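PDB 4H40: putative cell adhesion protein, which is probably a fimbrillin-like pilus protein, with a putative role in cell adhesion, from the gut bacterium Bacteroides fragilis. Local coordinates for residues Phe117-Ala125 with Glu138-Arg146; Gly193-Ala201 with Ile240-Leu251. All coordinates share one frame; numbering follows the deposited sequence.

Contact 1 (117-125 with 138-146) comes first along the chain and is complete before contact 2 (193-201 with 240-251) begins. Their centres lie about 32 Å apart and their nearest atoms about 7 Å apart, so they do not touch. Strand 177-190 links them: it pairs with strand 141-142 of contact 1 and with strand 251-257, whose first residue, Leu251, belongs to contact 2. Contact 1 is a backbone pairing near the middle of the molecule; contact 2, about 24 Å from the centre of the chain, joins two sheets through side chains and water. Both belong to the fimbrillin-like part of this probable pilus protein.

Contact 1 (Phe117-Ala125 with Glu138-Arg146); sequences FRILSPAKA and EYLLATDDR
Ser121 and Leu141 form an antiparallel hydrogen-bonded pair, Ser121 N reaching Leu141 O at 2.7 Å and Leu141 N reaching Ser121 O at 2.8 Å. Leu120 and Ala142 are the adjoining non-hydrogen-bonded pair; on their face Leu120 CD2 meets Ala142 CB at 3.9 Å and also touches Leu140 CD2. One step further Thr143 N donates to Ile119 O at 3.1 Å, but the return bond uses a side chain: Ile119 N points at Thr143 OG1, 2.8 Å away and fairly straight at 160°. With OG1 turned beside its own backbone N (chi1 -61°), Thr143 sends its other branch over Arg118, where CG2 sits 3.7 Å above the centre of the guanidinium plane. Asp145 lies at the edge of that guanidinium, though their modelled spacing is too tight to trust in detail. At the far end Lys124 NZ makes a salt bridge to the syn lone pair of Glu138 OE1, 2.7 Å away.

Further out, a water joins Thr143 OG1 to Phe117 O, and Arg118 makes a cation-pi contact with Trp221. Asn133 O also binds Lys124 NZ, while Gly135 N holds Glu138 OE2; Ser121 OG bonds to Thr56 O. The whole is a short antiparallel beta pairing, in which strand 141-142 bridges strand 113-121 to strand 177-190 within the fimbrillin-like fold.

Contact 2 (Gly193-Ala201 with Ile240-Leu251); sequences GVHTLEMLA and ITQATRNADNSL
Arg245 grips the carbonyl of Leu197 end-on, both terminal nitrogens converging on one oxygen: NH2 to Leu197 O is the shorter, straighter bond at 2.7 Å, and NH1 to Leu197 O the more bent one at 3.0 Å. The oxygen lies almost in the guanidinium plane; NH1 approaches in the carbonyl plane, whereas NH2 is tilted 21° from it. The side chain sets off with CG opposite the backbone N (chi1 -154°), then bends at chi3 (-75°) to bring the group across. NH1 also makes a weak bond to Asn249 O, and Leu251 CD2 lies 3.4 Å above one face of the guanidinium, toward its rim.

Apolar contacts fill in beside this grip. Leu197 CG packs on Leu251 CD1 at 3.7 Å. Met199, a selenomethionine, rests CG against Ala243 CB at 3.7 Å. Bends at chi2 and chi3 then bring its CE alongside the backbone of Ile240 and Thr241.

Three waters also join the segments. Asn249 ND2 donates to one held by Val194 O and, weakly, to another held by His195 O; the third donates to both Leu200 O and Thr241 O.

Strand 197-207 lies in a four-stranded antiparallel sheet between strands 237-240 and 266-275. The 240-251 segment leaves that sheet at Ile240 and reaches strand 244-245, which pairs with strand 251-257, itself alongside strand 177-190, whose Val188 and Ala190 pack on Leu197.

Contact 1 (Phe117-Ala125 with Glu138-Arg146)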
# COMPACT_ATOMS: atom_id res chain seq x y z
N PHE B 117 1.40 -36.52 -21.25
CA PHE B 117 2.64 -36.16 -20.58
C PHE B 117 2.54 -34.79 -19.93
O PHE B 117 1.87 -33.88 -20.44
CB PHE B 117 3.88 -36.28 -21.51
CG PHE B 117 3.92 -35.36 -22.72
CD1 PHE B 117 3.31 -35.73 -23.91
CD2 PHE B 117 4.58 -34.14 -22.66
CE1 PHE B 117 3.32 -34.87 -25.02
CE2 PHE B 117 4.59 -33.27 -23.78
CZ PHE B 117 3.97 -33.65 -24.95
N ARG B 118 3.17 -34.68 -18.76
CA ARG B 118 3.26 -33.46 -17.97
C ARG B 118 4.72 -33.13 -17.74
O ARG B 118 5.58 -34.02 -17.85
CB ARG B 118 2.51 -33.59 -16.63
CG ARG B 118 1.05 -33.94 -16.78
CD ARG B 118 0.25 -33.50 -15.59
NE ARG B 118 -1.05 -33.00 -16.04
CZ ARG B 118 -1.57 -31.83 -15.70
NH1 ARG B 118 -0.96 -31.05 -14.83
NH2 ARG B 118 -2.74 -31.46 -16.19
N ILE B 119 5.01 -31.85 -17.48
CA ILE B 119 6.36 -31.35 -17.25
C ILE B 119 6.41 -30.64 -15.93
O ILE B 119 5.44 -29.98 -15.54
CB ILE B 119 6.88 -30.39 -18.38
CG1 ILE B 119 6.37 -30.72 -19.81
CG2 ILE B 119 8.40 -30.15 -18.32
CD1 ILE B 119 6.85 -31.97 -20.40
N LEU B 120 7.57 -30.74 -15.27
CA LEU B 120 7.94 -30.08 -14.02
C LEU B 120 9.34 -29.53 -14.17
O LEU B 120 10.18 -30.19 -14.79
CB LEU B 120 7.89 -31.05 -12.83
CG LEU B 120 6.56 -31.67 -12.49
CD1 LEU B 120 6.77 -32.99 -11.86
CD2 LEU B 120 5.74 -30.79 -11.57
N SER B 121 9.59 -28.36 -13.60
CA SER B 121 10.93 -27.76 -13.60
C SER B 121 11.09 -26.94 -12.33
O SER B 121 10.28 -26.03 -12.11
CB SER B 121 11.20 -26.93 -14.85
OG SER B 121 12.53 -26.45 -14.83
N PRO B 122 12.03 -27.29 -11.42
CA PRO B 122 13.06 -28.36 -11.50
C PRO B 122 12.50 -29.78 -11.60
O PRO B 122 11.33 -30.01 -11.26
CB PRO B 122 13.84 -28.19 -10.18
CG PRO B 122 13.62 -26.77 -9.79
CD PRO B 122 12.19 -26.51 -10.18
N ALA B 123 13.35 -30.74 -12.04
CA ALA B 123 12.98 -32.15 -12.21
C ALA B 123 12.82 -32.85 -10.85
O ALA B 123 13.47 -33.87 -10.59
CB ALA B 123 14.01 -32.87 -13.07
N LYS B 124 11.94 -32.28 -9.99
CA LYS B 124 11.65 -32.79 -8.65
C LYS B 124 10.99 -34.17 -8.73
O LYS B 124 10.30 -34.47 -9.71
CB LYS B 124 10.76 -31.81 -7.86
CG LYS B 124 11.47 -30.53 -7.45
CD LYS B 124 10.65 -29.75 -6.42
CE LYS B 124 11.47 -29.46 -5.19
NZ LYS B 124 10.62 -29.16 -4.02
N ALA B 125 11.22 -35.01 -7.71
CA ALA B 125 10.65 -36.35 -7.64
C ALA B 125 9.15 -36.31 -7.29
O ALA B 125 8.71 -35.46 -6.51
CB ALA B 125 11.40 -37.18 -6.62
N GLU B 138 10.69 -21.38 -3.07
CA GLU B 138 11.02 -22.13 -4.27
C GLU B 138 10.07 -21.85 -5.42
O GLU B 138 8.91 -21.52 -5.21
CB GLU B 138 11.10 -23.63 -4.00
CG GLU B 138 9.80 -24.28 -3.61
CD GLU B 138 10.00 -25.74 -3.29
OE1 GLU B 138 10.35 -26.49 -4.23
OE2 GLU B 138 9.89 -26.12 -2.10
N TYR B 139 10.59 -21.97 -6.65
CA TYR B 139 9.82 -21.81 -7.87
C TYR B 139 9.61 -23.16 -8.49
O TYR B 139 10.48 -24.01 -8.37
CB TYR B 139 10.50 -20.88 -8.88
CG TYR B 139 10.76 -19.50 -8.35
CD1 TYR B 139 9.71 -18.62 -8.07
CD2 TYR B 139 12.06 -19.05 -8.13
CE1 TYR B 139 9.95 -17.34 -7.57
CE2 TYR B 139 12.31 -17.75 -7.67
CZ TYR B 139 11.25 -16.92 -7.37
OH TYR B 139 11.50 -15.67 -6.86
N LEU B 140 8.43 -23.36 -9.11
CA LEU B 140 8.12 -24.58 -9.84
C LEU B 140 7.33 -24.24 -11.07
O LEU B 140 6.21 -23.75 -11.01
CB LEU B 140 7.39 -25.66 -9.02
CG LEU B 140 7.04 -26.91 -9.83
CD1 LEU B 140 8.15 -27.95 -9.82
CD2 LEU B 140 5.71 -27.48 -9.39
N LEU B 141 7.96 -24.51 -12.21
CA LEU B 141 7.36 -24.38 -13.52
C LEU B 141 6.78 -25.71 -13.85
O LEU B 141 7.41 -26.73 -13.56
CB LEU B 141 8.38 -23.94 -14.57
CG LEU B 141 8.99 -22.55 -14.47
CD1 LEU B 141 10.01 -22.37 -15.55
CD2 LEU B 141 7.94 -21.48 -14.66
N ALA B 142 5.59 -25.74 -14.41
CA ALA B 142 4.94 -27.00 -14.73
C ALA B 142 3.82 -26.81 -15.75
O ALA B 142 3.51 -25.69 -16.16
CB ALA B 142 4.35 -27.61 -13.45
N THR B 143 3.22 -27.93 -16.13
CA THR B 143 2.04 -28.05 -16.97
C THR B 143 0.87 -27.43 -16.19
O THR B 143 0.73 -27.69 -14.99
CB THR B 143 1.81 -29.55 -17.27
OG1 THR B 143 2.95 -30.08 -17.96
CG2 THR B 143 0.56 -29.81 -18.06
N ASP B 144 0.07 -26.59 -16.83
CA ASP B 144 -1.06 -25.96 -16.17
C ASP B 144 -2.30 -26.13 -17.00
O ASP B 144 -2.36 -25.65 -18.13
CB ASP B 144 -0.79 -24.48 -15.91
CG ASP B 144 -1.41 -23.95 -14.64
OD1 ASP B 144 -2.64 -24.03 -14.50
OD2 ASP B 144 -0.65 -23.45 -13.79
N ASP B 145 -3.31 -26.81 -16.43
CA ASP B 145 -4.56 -27.07 -17.15
C ASP B 145 -5.50 -25.85 -17.12
O ASP B 145 -6.53 -25.86 -17.80
CB ASP B 145 -5.24 -28.32 -16.59
CG ASP B 145 -4.68 -29.65 -17.08
OD1 ASP B 145 -3.82 -29.64 -17.99
OD2 ASP B 145 -5.12 -30.71 -16.56
N ARG B 146 -5.11 -24.79 -16.40
CA ARG B 146 -5.91 -23.57 -16.31
C ARG B 146 -5.89 -22.80 -17.62
O ARG B 146 -6.83 -22.06 -17.90
CB ARG B 146 -5.45 -22.68 -15.14
CG ARG B 146 -5.90 -23.19 -13.77
CD ARG B 146 -5.24 -22.45 -12.61
NE ARG B 146 -3.85 -22.85 -12.40
CZ ARG B 146 -3.14 -22.63 -11.30
NH1 ARG B 146 -3.70 -22.01 -10.26
NH2 ARG B 146 -1.88 -23.02 -11.22
O HOH W 1 2.51 -30.80 -20.87

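Contact 2 (Gly193-Ala201 with Ile240-Leu251)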
# COMPACT_ATOMS: atom_id res chain seq x y z
N GLY B 193 22.22 9.71 2.45
CA GLY B 193 23.16 9.40 3.51
C GLY B 193 23.59 7.95 3.61
O GLY B 193 24.33 7.60 4.53
N VAL B 194 23.11 7.09 2.70
CA VAL B 194 23.44 5.66 2.71
C VAL B 194 24.59 5.44 1.74
O VAL B 194 24.47 5.69 0.54
CB VAL B 194 22.22 4.75 2.41
CG1 VAL B 194 22.63 3.28 2.41
CG2 VAL B 194 21.11 5.01 3.42
N HIS B 195 25.72 5.04 2.30
CA HIS B 195 26.96 4.82 1.56
C HIS B 195 27.13 3.35 1.28
O HIS B 195 27.57 2.98 0.20
CB HIS B 195 28.14 5.36 2.37
CG HIS B 195 28.02 6.81 2.69
ND1 HIS B 195 27.91 7.76 1.70
CD2 HIS B 195 27.99 7.43 3.89
CE1 HIS B 195 27.81 8.92 2.32
NE2 HIS B 195 27.85 8.77 3.64
N THR B 196 26.81 2.50 2.26
CA THR B 196 26.92 1.05 2.14
C THR B 196 25.62 0.43 2.61
O THR B 196 25.07 0.83 3.64
CB THR B 196 28.13 0.47 2.90
OG1 THR B 196 27.91 0.61 4.30
CG2 THR B 196 29.45 1.08 2.50
N LEU B 197 25.14 -0.55 1.85
CA LEU B 197 23.90 -1.25 2.09
C LEU B 197 24.12 -2.70 1.71
O LEU B 197 24.32 -3.02 0.54
CB LEU B 197 22.79 -0.57 1.26
CG LEU B 197 21.45 -1.27 1.04
CD1 LEU B 197 20.64 -1.34 2.32
CD2 LEU B 197 20.67 -0.58 -0.08
N GLU B 198 24.11 -3.58 2.71
CA GLU B 198 24.31 -5.02 2.55
C GLU B 198 23.21 -5.77 3.26
O GLU B 198 22.49 -5.19 4.07
CB GLU B 198 25.67 -5.45 3.15
CG GLU B 198 26.91 -4.89 2.47
CD GLU B 198 28.13 -4.97 3.37
OE1 GLU B 198 28.28 -4.09 4.26
OE2 GLU B 198 28.91 -5.94 3.23
N MSE B 199 23.09 -7.08 2.99
CA MSE B 199 22.16 -8.01 3.65
C MSE B 199 22.81 -8.56 4.89
O MSE B 199 23.97 -8.98 4.83
CB MSE B 199 21.83 -9.22 2.73
CG MSE B 199 21.01 -8.87 1.49
SE MSE B 199 19.07 -8.92 1.78
CE MSE B 199 18.82 -10.79 1.72
N LEU B 200 22.08 -8.64 6.00
CA LEU B 200 22.63 -9.33 7.16
C LEU B 200 22.42 -10.85 6.93
O LEU B 200 21.63 -11.23 6.05
CB LEU B 200 21.96 -8.85 8.45
CG LEU B 200 22.29 -7.46 8.92
CD1 LEU B 200 21.42 -7.08 10.08
CD2 LEU B 200 23.76 -7.31 9.25
N ALA B 201 23.10 -11.73 7.70
CA ALA B 201 22.90 -13.18 7.54
C ALA B 201 21.41 -13.55 7.73
O ALA B 201 20.93 -14.50 7.11
CB ALA B 201 23.75 -13.92 8.54
N ILE B 240 14.92 -14.96 2.83
CA ILE B 240 15.72 -14.64 1.64
C ILE B 240 17.07 -14.23 2.21
O ILE B 240 17.12 -13.30 3.00
CB ILE B 240 15.12 -13.55 0.71
CG1 ILE B 240 13.59 -13.74 0.45
CG2 ILE B 240 15.91 -13.50 -0.59
CD1 ILE B 240 12.91 -12.52 -0.26
N THR B 241 18.12 -14.97 1.90
CA THR B 241 19.46 -14.69 2.42
C THR B 241 20.34 -14.08 1.33
O THR B 241 21.33 -13.42 1.64
CB THR B 241 20.09 -15.97 3.01
OG1 THR B 241 19.83 -17.08 2.16
CG2 THR B 241 19.57 -16.28 4.40
N GLN B 242 19.95 -14.27 0.06
CA GLN B 242 20.75 -13.81 -1.07
C GLN B 242 20.09 -12.68 -1.84
O GLN B 242 18.88 -12.70 -2.09
CB GLN B 242 21.06 -14.99 -2.01
CG GLN B 242 22.16 -15.91 -1.47
CD GLN B 242 21.76 -17.36 -1.58
OE1 GLN B 242 21.55 -17.91 -2.69
NE2 GLN B 242 21.68 -18.03 -0.43
N ALA B 243 20.90 -11.70 -2.24
CA ALA B 243 20.47 -10.55 -3.02
C ALA B 243 21.50 -10.24 -4.08
O ALA B 243 22.63 -10.66 -3.94
CB ALA B 243 20.28 -9.34 -2.10
N THR B 244 21.11 -9.55 -5.13
CA THR B 244 22.01 -9.15 -6.22
C THR B 244 22.18 -7.64 -6.17
O THR B 244 21.29 -6.94 -5.72
CB THR B 244 21.48 -9.61 -7.61
OG1 THR B 244 20.19 -9.04 -7.83
CG2 THR B 244 21.38 -11.10 -7.76
N ARG B 245 23.28 -7.13 -6.67
CA ARG B 245 23.48 -5.71 -6.65
C ARG B 245 23.32 -5.08 -8.00
O ARG B 245 23.89 -5.57 -8.97
CB ARG B 245 24.87 -5.34 -6.10
CG ARG B 245 24.79 -3.95 -5.50
CD ARG B 245 26.01 -3.55 -4.76
NE ARG B 245 26.12 -4.20 -3.47
CZ ARG B 245 25.52 -3.79 -2.37
NH1 ARG B 245 24.68 -2.77 -2.41
NH2 ARG B 245 25.71 -4.43 -1.23
N ASN B 246 22.59 -3.96 -8.04
CA ASN B 246 22.41 -3.14 -9.22
C ASN B 246 23.47 -2.10 -9.23
O ASN B 246 24.09 -1.87 -8.19
CB ASN B 246 21.02 -2.52 -9.24
CG ASN B 246 19.90 -3.51 -9.40
OD1 ASN B 246 20.11 -4.66 -9.84
ND2 ASN B 246 18.69 -3.07 -9.09
N ALA B 247 23.72 -1.46 -10.39
CA ALA B 247 24.78 -0.45 -10.58
C ALA B 247 24.60 0.79 -9.67
O ALA B 247 25.60 1.43 -9.30
CB ALA B 247 24.82 -0.03 -12.03
N ASP B 248 23.33 1.10 -9.32
CA ASP B 248 22.95 2.22 -8.44
C ASP B 248 23.11 1.87 -6.92
O ASP B 248 22.72 2.67 -6.07
CB ASP B 248 21.51 2.68 -8.76
CG ASP B 248 20.43 1.64 -8.55
OD1 ASP B 248 20.76 0.51 -8.15
OD2 ASP B 248 19.22 1.98 -8.74
N ASN B 249 23.71 0.71 -6.61
CA ASN B 249 24.04 0.18 -5.29
C ASN B 249 22.81 -0.40 -4.59
O ASN B 249 22.90 -0.80 -3.43
CB ASN B 249 24.75 1.23 -4.40
CG ASN B 249 25.72 0.67 -3.40
OD1 ASN B 249 26.32 -0.40 -3.59
ND2 ASN B 249 25.96 1.42 -2.34
N SER B 250 21.68 -0.52 -5.32
CA SER B 250 20.49 -1.13 -4.75
C SER B 250 20.64 -2.67 -4.72
O SER B 250 21.46 -3.22 -5.44
CB SER B 250 19.22 -0.70 -5.46
OG SER B 250 19.27 -0.91 -6.86
N LEU B 251 19.89 -3.33 -3.81
CA LEU B 251 19.85 -4.77 -3.65
C LEU B 251 18.54 -5.33 -4.18
O LEU B 251 17.50 -4.71 -3.98
CB LEU B 251 19.96 -5.13 -2.18
CG LEU B 251 21.20 -4.71 -1.42
CD1 LEU B 251 20.91 -4.78 0.05
CD2 LEU B 251 22.40 -5.60 -1.77
O HOH W 2 25.15 4.33 -1.94
O HOH W 3 28.90 1.04 -1.98
O HOH W 4 22.51 -12.84 4.06